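PDB 1ZEL: hypothetical protein Rv2827c, which is of unknown function but probably binds DNA through a winged-helix domain and carries a C-terminal domain related to the AbiEi antitoxins. Local coordinates for residues 153-167 with 209-222. Residues are numbered along the deposited sequence; the frame is centred on the assembly and turned at random.
Sequences DTALLAPRPALLVRR and DLVADCSDERLERL. With NA (sodium ion), chain C; FMT (formic acid), chain J.
The R218 guanidinium is sandwiched between L156 CD1, over the centre of one face, and R160 CG, set toward the rim of the other. At its edge, nearly in its plane, lie A155 O and O1 of a formic acid molecule, probably from the crystallisation liquor. NH1 gives A155 O a nearly straight bond (2.6 Å, 173°) on a lone pair, and NH2 reaches the same oxygen only weakly. A158 O lies 2.7 Å from R218 NH1, which thus points at carbonyl oxygens of the weakly bonded 154-157 helix and the residue after it. The bend at chi3 (77°) swings the group across the R160 side chain, whose CD lies 3.3 Å from R218 CD; the two guanidinium planes are 58° apart. R160 NH2 weakly meets D213 O at its edge, but its stronger partner is E184, which also accepts from S215 N and so ties both segments to helix 183-192. L156 CD2 covers the centre of one face of R221, while R221 NH2 makes a salt bridge to D153 OD2 (2.8 Å) with a weak, bent hydrogen bond. Behind these charges, L222 CD2 wedges against L156 CG and L157 CD2. S215 OG, at the N-cap of helix 216-223, weakly accepts from R218 N and donates to formic acid O2. At the far end D213 OD2 sits 3.1 Å above the centre of the R167 guanidinium, while R167 NH2 makes a salt bridge to the D209 carboxylate, its hydrogen bonds to OD1 and OD2 both weak. D213 binds sodium through both carboxylate oxygens, D209 through OD1 (2.2 Å) and its backbone O; R167 NH1 also lies 2.7 Å from the modelled sodium, an unusual neighbour for a cation. Y115 hydrogen-bonds D213 OD2. Two segments of the AbiEi-type C-terminal domain, each with two short helices, thus meet through arginines inserted among carbonyls and carboxylates, closed at one end by a sodium site.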
ATOM      1  N   ASP A 153      -2.324 -13.312  11.910  1.00 43.01           N
ATOM      2  CA  ASP A 153      -2.860 -12.275  12.773  1.00 43.12           C
ATOM      3  C   ASP A 153      -2.959 -10.919  12.019  1.00 42.84           C
ATOM      4  O   ASP A 153      -2.232  -9.963  12.298  1.00 42.68           O
ATOM      5  CB  ASP A 153      -2.016 -12.208  14.061  1.00 43.29           C
ATOM      6  CG  ASP A 153      -2.687 -11.418  15.183  1.00 43.31           C
ATOM      7  OD1 ASP A 153      -3.833 -10.932  15.010  1.00 40.35           O
ATOM      8  OD2 ASP A 153      -2.042 -11.275  16.249  1.00 45.42           O
ATOM      9  N   THR A 154      -3.877 -10.868  11.054  1.00 42.60           N
ATOM     10  CA  THR A 154      -4.094  -9.664  10.241  1.00 42.35           C
ATOM     11  C   THR A 154      -4.925  -8.625  11.008  1.00 41.58           C
ATOM     12  O   THR A 154      -4.962  -7.451  10.627  1.00 41.98           O
ATOM     13  CB  THR A 154      -4.756  -9.986   8.856  1.00 43.22           C
ATOM     14  OG1 THR A 154      -5.949 -10.762   9.047  1.00 43.54           O
ATOM     15  CG2 THR A 154      -3.783 -10.744   7.924  1.00 43.39           C
ATOM     16  N   ALA A 155      -5.572  -9.064  12.092  1.00 39.72           N
ATOM     17  CA  ALA A 155      -6.275  -8.178  13.015  1.00 38.41           C
ATOM     18  C   ALA A 155      -5.268  -7.266  13.700  1.00 36.57           C
ATOM     19  O   ALA A 155      -5.556  -6.100  13.983  1.00 36.96           O
ATOM     20  CB  ALA A 155      -7.068  -8.987  14.065  1.00 38.68           C
ATOM     21  N   LEU A 156      -4.075  -7.808  13.948  1.00 33.66           N
ATOM     22  CA  LEU A 156      -2.992  -7.026  14.488  1.00 30.13           C
ATOM     23  C   LEU A 156      -2.483  -6.016  13.454  1.00 26.97           C
ATOM     24  O   LEU A 156      -2.210  -4.880  13.799  1.00 25.83           O
ATOM     25  CB  LEU A 156      -1.867  -7.949  14.982  1.00 30.72           C
ATOM     26  CG  LEU A 156      -0.728  -7.321  15.802  1.00 31.10           C
ATOM     27  CD1 LEU A 156      -1.231  -6.393  16.936  1.00 33.54           C
ATOM     28  CD2 LEU A 156       0.225  -8.400  16.352  1.00 29.01           C
ATOM     29  N   LEU A 157      -2.399  -6.411  12.188  1.00 23.94           N
ATOM     30  CA  LEU A 157      -1.791  -5.548  11.162  1.00 22.87           C
ATOM     31  C   LEU A 157      -2.700  -4.419  10.704  1.00 22.11           C
ATOM     32  O   LEU A 157      -2.275  -3.251  10.566  1.00 22.21           O
ATOM     33  CB  LEU A 157      -1.320  -6.392   9.970  1.00 23.37           C
ATOM     34  CG  LEU A 157      -0.096  -7.276  10.311  1.00 26.05           C
ATOM     35  CD1 LEU A 157       0.212  -8.246   9.206  1.00 33.06           C
ATOM     36  CD2 LEU A 157       1.093  -6.412  10.576  1.00 25.79           C
ATOM     37  N   ALA A 158      -3.973  -4.762  10.551  1.00 21.56           N
ATOM     38  CA  ALA A 158      -5.007  -3.844  10.107  1.00 21.33           C
ATOM     39  C   ALA A 158      -5.327  -2.815  11.204  1.00 21.09           C
ATOM     40  O   ALA A 158      -5.131  -3.100  12.379  1.00 21.55           O
ATOM     41  CB  ALA A 158      -6.264  -4.662   9.773  1.00 20.59           C
ATOM     42  N   PRO A 159      -5.829  -1.622  10.836  1.00 21.02           N
ATOM     43  CA  PRO A 159      -6.186  -0.691  11.895  1.00 20.35           C
ATOM     44  C   PRO A 159      -7.299  -1.278  12.756  1.00 20.96           C
ATOM     45  O   PRO A 159      -8.054  -2.142  12.290  1.00 21.22           O
ATOM     46  CB  PRO A 159      -6.708   0.532  11.137  1.00 19.48           C
ATOM     47  CG  PRO A 159      -7.183  -0.026   9.859  1.00 19.83           C
ATOM     48  CD  PRO A 159      -6.113  -1.051   9.513  1.00 20.34           C
ATOM     49  N   ARG A 160      -7.373  -0.838  14.007  1.00 19.70           N
ATOM     50  CA  ARG A 160      -8.494  -1.221  14.829  1.00 20.72           C
ATOM     51  C   ARG A 160      -9.752  -0.612  14.240  1.00 19.91           C
ATOM     52  O   ARG A 160      -9.762   0.588  13.953  1.00 19.00           O
ATOM     53  CB  ARG A 160      -8.291  -0.745  16.271  1.00 20.69           C
ATOM     54  CG  ARG A 160      -7.276  -1.582  17.033  1.00 23.74           C
ATOM     55  CD  ARG A 160      -6.617  -0.831  18.194  1.00 33.87           C
ATOM     56  NE  ARG A 160      -7.340   0.341  18.673  1.00 38.25           N
ATOM     57  CZ  ARG A 160      -6.933   1.607  18.514  1.00 41.51           C
ATOM     58  NH1 ARG A 160      -7.696   2.578  19.002  1.00 40.49           N
ATOM     59  NH2 ARG A 160      -5.778   1.914  17.872  1.00 38.42           N
ATOM     60  N   PRO A 161     -10.803  -1.429  14.037  1.00 20.03           N
ATOM     61  CA  PRO A 161     -12.088  -0.862  13.612  1.00 20.48           C
ATOM     62  C   PRO A 161     -12.521   0.350  14.440  1.00 21.17           C
ATOM     63  O   PRO A 161     -13.005   1.314  13.860  1.00 20.98           O
ATOM     64  CB  PRO A 161     -13.062  -2.017  13.802  1.00 20.81           C
ATOM     65  CG  PRO A 161     -12.191  -3.246  13.516  1.00 21.22           C
ATOM     66  CD  PRO A 161     -10.878  -2.904  14.172  1.00 20.75           C
ATOM     67  N   ALA A 162     -12.371   0.300  15.768  1.00 21.56           N
ATOM     68  CA  ALA A 162     -12.781   1.435  16.610  1.00 22.04           C
ATOM     69  C   ALA A 162     -12.016   2.700  16.275  1.00 21.78           C
ATOM     70  O   ALA A 162     -12.553   3.805  16.431  1.00 21.85           O
ATOM     71  CB  ALA A 162     -12.638   1.112  18.098  1.00 23.55           C
ATOM     72  N   LEU A 163     -10.760   2.545  15.837  1.00 21.03           N
ATOM     73  CA  LEU A 163      -9.946   3.676  15.417  1.00 20.62           C
ATOM     74  C   LEU A 163     -10.541   4.279  14.135  1.00 20.46           C
ATOM     75  O   LEU A 163     -10.745   5.496  14.058  1.00 19.48           O
ATOM     76  CB  LEU A 163      -8.456   3.291  15.226  1.00 20.71           C
ATOM     77  CG  LEU A 163      -7.645   4.441  14.596  1.00 22.96           C
ATOM     78  CD1 LEU A 163      -7.341   5.558  15.606  1.00 23.47           C
ATOM     79  CD2 LEU A 163      -6.387   3.971  13.898  1.00 26.17           C
ATOM     80  N   LEU A 164     -10.819   3.425  13.143  1.00 19.49           N
ATOM     81  CA  LEU A 164     -11.466   3.869  11.898  1.00 18.41           C
ATOM     82  C   LEU A 164     -12.719   4.702  12.167  1.00 19.34           C
ATOM     83  O   LEU A 164     -12.887   5.771  11.564  1.00 19.24           O
ATOM     84  CB  LEU A 164     -11.779   2.686  10.973  1.00 18.07           C
ATOM     85  CG  LEU A 164     -10.527   1.947  10.476  1.00 18.41           C
ATOM     86  CD1 LEU A 164     -10.938   0.736   9.637  1.00 16.21           C
ATOM     87  CD2 LEU A 164      -9.541   2.879   9.697  1.00 16.95           C
ATOM     88  N   VAL A 165     -13.574   4.228  13.078  1.00 19.08           N
ATOM     89  CA  VAL A 165     -14.814   4.927  13.434  1.00 20.01           C
ATOM     90  C   VAL A 165     -14.525   6.316  14.036  1.00 20.37           C
ATOM     91  O   VAL A 165     -15.128   7.331  13.621  1.00 20.66           O
ATOM     92  CB  VAL A 165     -15.681   4.066  14.417  1.00 19.86           C
ATOM     93  CG1 VAL A 165     -16.835   4.856  14.954  1.00 20.50           C
ATOM     94  CG2 VAL A 165     -16.189   2.833  13.705  1.00 19.60           C
ATOM     95  N   ARG A 166     -13.606   6.358  14.999  1.00 20.63           N
ATOM     96  CA  ARG A 166     -13.198   7.610  15.643  1.00 20.67           C
ATOM     97  C   ARG A 166     -12.592   8.564  14.625  1.00 20.68           C
ATOM     98  O   ARG A 166     -12.765   9.774  14.735  1.00 21.56           O
ATOM     99  CB  ARG A 166     -12.210   7.342  16.790  1.00 20.84           C
ATOM    100  CG  ARG A 166     -11.546   8.586  17.413  1.00 24.70           C
ATOM    101  CD  ARG A 166     -12.615   9.506  18.044  1.00 33.03           C
ATOM    102  NE  ARG A 166     -12.070  10.776  18.543  1.00 39.71           N
ATOM    103  CZ  ARG A 166     -11.764  11.833  17.784  1.00 39.81           C
ATOM    104  NH1 ARG A 166     -11.929  11.795  16.461  1.00 31.36           N
ATOM    105  NH2 ARG A 166     -11.286  12.936  18.353  1.00 39.09           N
ATOM    106  N   ARG A 167     -11.902   8.020  13.629  1.00 20.28           N
ATOM    107  CA  ARG A 167     -11.221   8.830  12.617  1.00 21.24           C
ATOM    108  C   ARG A 167     -12.098   9.218  11.425  1.00 21.96           C
ATOM    109  O   ARG A 167     -11.621   9.878  10.488  1.00 21.90           O
ATOM    110  CB  ARG A 167      -9.961   8.116  12.097  1.00 20.62           C
ATOM    111  CG  ARG A 167      -8.923   7.768  13.164  1.00 22.80           C
ATOM    112  CD  ARG A 167      -8.193   9.012  13.617  1.00 17.39           C
ATOM    113  NE  ARG A 167      -7.199   9.415  12.611  1.00 20.94           N
ATOM    114  CZ  ARG A 167      -6.548  10.574  12.641  1.00 28.72           C
ATOM    115  NH1 ARG A 167      -6.762  11.437  13.644  1.00 24.91           N
ATOM    116  NH2 ARG A 167      -5.665  10.862  11.690  1.00 28.07           N
ATOM    117  N   ASP A 209       0.010  13.188  15.090  1.00 19.81           N
ATOM    118  CA  ASP A 209      -1.236  12.606  14.609  1.00 20.85           C
ATOM    119  C   ASP A 209      -1.118  11.076  14.596  1.00 20.67           C
ATOM    120  O   ASP A 209      -2.004  10.378  15.079  1.00 21.20           O
ATOM    121  CB  ASP A 209      -1.535  13.150  13.202  1.00 20.40           C
ATOM    122  CG  ASP A 209      -2.985  12.929  12.754  1.00 26.20           C
ATOM    123  OD1 ASP A 209      -3.777  12.262  13.469  1.00 22.54           O
ATOM    124  OD2 ASP A 209      -3.338  13.454  11.676  1.00 28.49           O
ATOM    125  N   LEU A 210      -0.024  10.557  14.047  1.00 21.03           N
ATOM    126  CA  LEU A 210       0.189   9.100  13.984  1.00 19.94           C
ATOM    127  C   LEU A 210       0.234   8.457  15.373  1.00 20.41           C
ATOM    128  O   LEU A 210      -0.475   7.473  15.672  1.00 19.42           O
ATOM    129  CB  LEU A 210       1.484   8.819  13.208  1.00 19.62           C
ATOM    130  CG  LEU A 210       2.114   7.421  13.262  1.00 22.02           C
ATOM    131  CD1 LEU A 210       1.220   6.352  12.712  1.00 20.55           C
ATOM    132  CD2 LEU A 210       3.431   7.421  12.491  1.00 23.78           C
ATOM    133  N   VAL A 211       1.043   9.055  16.235  1.00 21.75           N
ATOM    134  CA  VAL A 211       1.335   8.517  17.556  1.00 21.46           C
ATOM    135  C   VAL A 211       0.079   8.478  18.428  1.00 21.51           C
ATOM    136  O   VAL A 211      -0.142   7.510  19.147  1.00 21.37           O
ATOM    137  CB  VAL A 211       2.470   9.342  18.217  1.00 21.66           C
ATOM    138  CG1 VAL A 211       2.542   9.080  19.719  1.00 22.21           C
ATOM    139  CG2 VAL A 211       3.804   9.011  17.552  1.00 21.86           C
ATOM    140  N   ALA A 212      -0.738   9.526  18.361  1.00 20.75           N
ATOM    141  CA  ALA A 212      -2.037   9.533  19.034  1.00 21.34           C
ATOM    142  C   ALA A 212      -2.973   8.379  18.609  1.00 21.41           C
ATOM    143  O   ALA A 212      -3.883   8.017  19.357  1.00 23.03           O
ATOM    144  CB  ALA A 212      -2.738  10.888  18.829  1.00 20.86           C
ATOM    145  N   ASP A 213      -2.744   7.799  17.437  1.00 21.17           N
ATOM    146  CA  ASP A 213      -3.605   6.722  16.913  1.00 21.57           C
ATOM    147  C   ASP A 213      -3.099   5.323  17.194  1.00 22.06           C
ATOM    148  O   ASP A 213      -3.738   4.365  16.762  1.00 21.55           O
ATOM    149  CB  ASP A 213      -3.807   6.847  15.388  1.00 20.51           C
ATOM    150  CG  ASP A 213      -4.469   8.156  15.000  1.00 21.97           C
ATOM    151  OD1 ASP A 213      -5.097   8.779  15.870  1.00 18.64           O
ATOM    152  OD2 ASP A 213      -4.341   8.605  13.843  1.00 18.12           O
ATOM    153  N   CYS A 214      -1.953   5.206  17.872  1.00 21.77           N
ATOM    154  CA  CYS A 214      -1.330   3.903  18.112  1.00 21.81           C
ATOM    155  C   CYS A 214      -1.617   3.470  19.527  1.00 21.66           C
ATOM    156  O   CYS A 214      -1.452   4.237  20.471  1.00 21.55           O
ATOM    157  CB  CYS A 214       0.189   3.962  17.940  1.00 20.00           C
ATOM    158  SG  CYS A 214       0.694   4.264  16.260  1.00 21.82           S
ATOM    159  N   SER A 215      -2.040   2.224  19.655  1.00 22.56           N
ATOM    160  CA  SER A 215      -2.136   1.575  20.948  1.00 22.63           C
ATOM    161  C   SER A 215      -0.761   0.975  21.255  1.00 22.15           C
ATOM    162  O   SER A 215      -0.163   0.266  20.423  1.00 21.64           O
ATOM    163  CB  SER A 215      -3.216   0.494  20.867  1.00 23.25           C
ATOM    164  OG  SER A 215      -2.904  -0.569  21.724  1.00 25.57           O
ATOM    165  N   ASP A 216      -0.242   1.251  22.443  1.00 22.92           N
ATOM    166  CA  ASP A 216       1.081   0.738  22.801  1.00 23.20           C
ATOM    167  C   ASP A 216       1.125  -0.792  22.942  1.00 23.06           C
ATOM    168  O   ASP A 216       2.159  -1.398  22.696  1.00 23.16           O
ATOM    169  CB  ASP A 216       1.629   1.455  24.030  1.00 23.97           C
ATOM    170  CG  ASP A 216       1.807   2.967  23.797  1.00 24.81           C
ATOM    171  OD1 ASP A 216       1.808   3.451  22.635  1.00 30.60           O
ATOM    172  OD2 ASP A 216       1.926   3.690  24.780  1.00 28.68           O
ATOM    173  N   GLU A 217       0.011  -1.426  23.311  1.00 23.29           N
ATOM    174  CA  GLU A 217       0.004  -2.895  23.333  1.00 23.55           C
ATOM    175  C   GLU A 217       0.182  -3.465  21.929  1.00 22.76           C
ATOM    176  O   GLU A 217       0.897  -4.445  21.744  1.00 22.36           O
ATOM    177  CB  GLU A 217      -1.263  -3.481  23.951  1.00 24.66           C
ATOM    178  CG  GLU A 217      -1.206  -5.026  23.944  1.00 29.12           C
ATOM    179  CD  GLU A 217      -2.448  -5.721  24.505  1.00 38.90           C
ATOM    180  OE1 GLU A 217      -3.084  -5.167  25.432  1.00 43.67           O
ATOM    181  OE2 GLU A 217      -2.774  -6.829  24.019  1.00 33.43           O
ATOM    182  N   ARG A 218      -0.496  -2.879  20.950  1.00 23.23           N
ATOM    183  CA  ARG A 218      -0.341  -3.348  19.559  1.00 23.26           C
ATOM    184  C   ARG A 218       1.057  -3.087  19.062  1.00 22.48           C
ATOM    185  O   ARG A 218       1.641  -3.936  18.403  1.00 23.44           O
ATOM    186  CB  ARG A 218      -1.343  -2.679  18.639  1.00 22.90           C
ATOM    187  CG  ARG A 218      -2.720  -3.211  18.857  1.00 28.76           C
ATOM    188  CD  ARG A 218      -3.740  -2.398  18.107  1.00 33.15           C
ATOM    189  NE  ARG A 218      -3.753  -2.721  16.685  1.00 38.56           N
ATOM    190  CZ  ARG A 218      -4.374  -3.770  16.157  1.00 35.09           C
ATOM    191  NH1 ARG A 218      -4.338  -3.955  14.856  1.00 41.48           N
ATOM    192  NH2 ARG A 218      -5.033  -4.619  16.919  1.00 36.55           N
ATOM    193  N   LEU A 219       1.611  -1.917  19.386  1.00 22.16           N
ATOM    194  CA  LEU A 219       2.999  -1.610  19.017  1.00 21.82           C
ATOM    195  C   LEU A 219       3.941  -2.694  19.536  1.00 21.94           C
ATOM    196  O   LEU A 219       4.786  -3.224  18.806  1.00 21.24           O
ATOM    197  CB  LEU A 219       3.417  -0.246  19.583  1.00 21.86           C
ATOM    198  CG  LEU A 219       2.866   0.963  18.808  1.00 21.21           C
ATOM    199  CD1 LEU A 219       3.288   2.248  19.521  1.00 21.97           C
ATOM    200  CD2 LEU A 219       3.353   0.983  17.342  1.00 17.97           C
ATOM    201  N   GLU A 220       3.759  -3.049  20.802  1.00 21.13           N
ATOM    202  CA  GLU A 220       4.624  -3.981  21.440  1.00 21.45           C
ATOM    203  C   GLU A 220       4.544  -5.366  20.776  1.00 21.55           C
ATOM    204  O   GLU A 220       5.561  -6.050  20.614  1.00 21.20           O
ATOM    205  CB  GLU A 220       4.241  -4.039  22.917  1.00 22.12           C
ATOM    206  CG  GLU A 220       5.013  -5.044  23.723  1.00 25.73           C
ATOM    207  CD  GLU A 220       4.529  -5.118  25.155  1.00 32.97           C
ATOM    208  OE1 GLU A 220       3.596  -4.363  25.529  1.00 32.25           O
ATOM    209  OE2 GLU A 220       5.091  -5.942  25.899  1.00 33.15           O
ATOM    210  N   ARG A 221       3.341  -5.782  20.399  1.00 22.04           N
ATOM    211  CA  ARG A 221       3.168  -7.125  19.840  1.00 22.41           C
ATOM    212  C   ARG A 221       3.734  -7.153  18.414  1.00 22.54           C
ATOM    213  O   ARG A 221       4.310  -8.143  17.985  1.00 23.52           O
ATOM    214  CB  ARG A 221       1.704  -7.545  19.872  1.00 22.59           C
ATOM    215  CG  ARG A 221       1.174  -7.788  21.295  1.00 25.62           C
ATOM    216  CD  ARG A 221      -0.272  -8.248  21.229  1.00 33.84           C
ATOM    217  NE  ARG A 221      -0.409  -9.477  20.445  1.00 34.42           N
ATOM    218  CZ  ARG A 221      -1.454  -9.762  19.671  1.00 40.31           C
ATOM    219  NH1 ARG A 221      -2.460  -8.902  19.567  1.00 40.40           N
ATOM    220  NH2 ARG A 221      -1.482 -10.900  18.986  1.00 38.95           N
ATOM    221  N   LEU A 222       3.592  -6.045  17.707  1.00 21.69           N
ATOM    222  CA  LEU A 222       4.171  -5.907  16.359  1.00 21.61           C
ATOM    223  C   LEU A 222       5.701  -5.741  16.351  1.00 21.02           C
ATOM    224  O   LEU A 222       6.343  -6.079  15.366  1.00 19.34           O
ATOM    225  CB  LEU A 222       3.509  -4.766  15.613  1.00 21.31           C
ATOM    226  CG  LEU A 222       2.065  -5.053  15.155  1.00 24.51           C
ATOM    227  CD1 LEU A 222       1.381  -3.793  14.782  1.00 17.59           C
ATOM    228  CD2 LEU A 222       2.056  -5.964  13.961  1.00 26.66           C
TER
HETATM  229 NA    NA C 401      -4.523  10.778  14.982  1.00 22.38          NA
HETATM  230  C   FMT J 712      -5.415  -3.029  21.121  1.00 55.41           C
HETATM  231  O1  FMT J 712      -4.907  -4.080  20.722  1.00 55.78           O
HETATM  232  O2  FMT J 712      -4.904  -2.288  21.964  1.00 54.60           O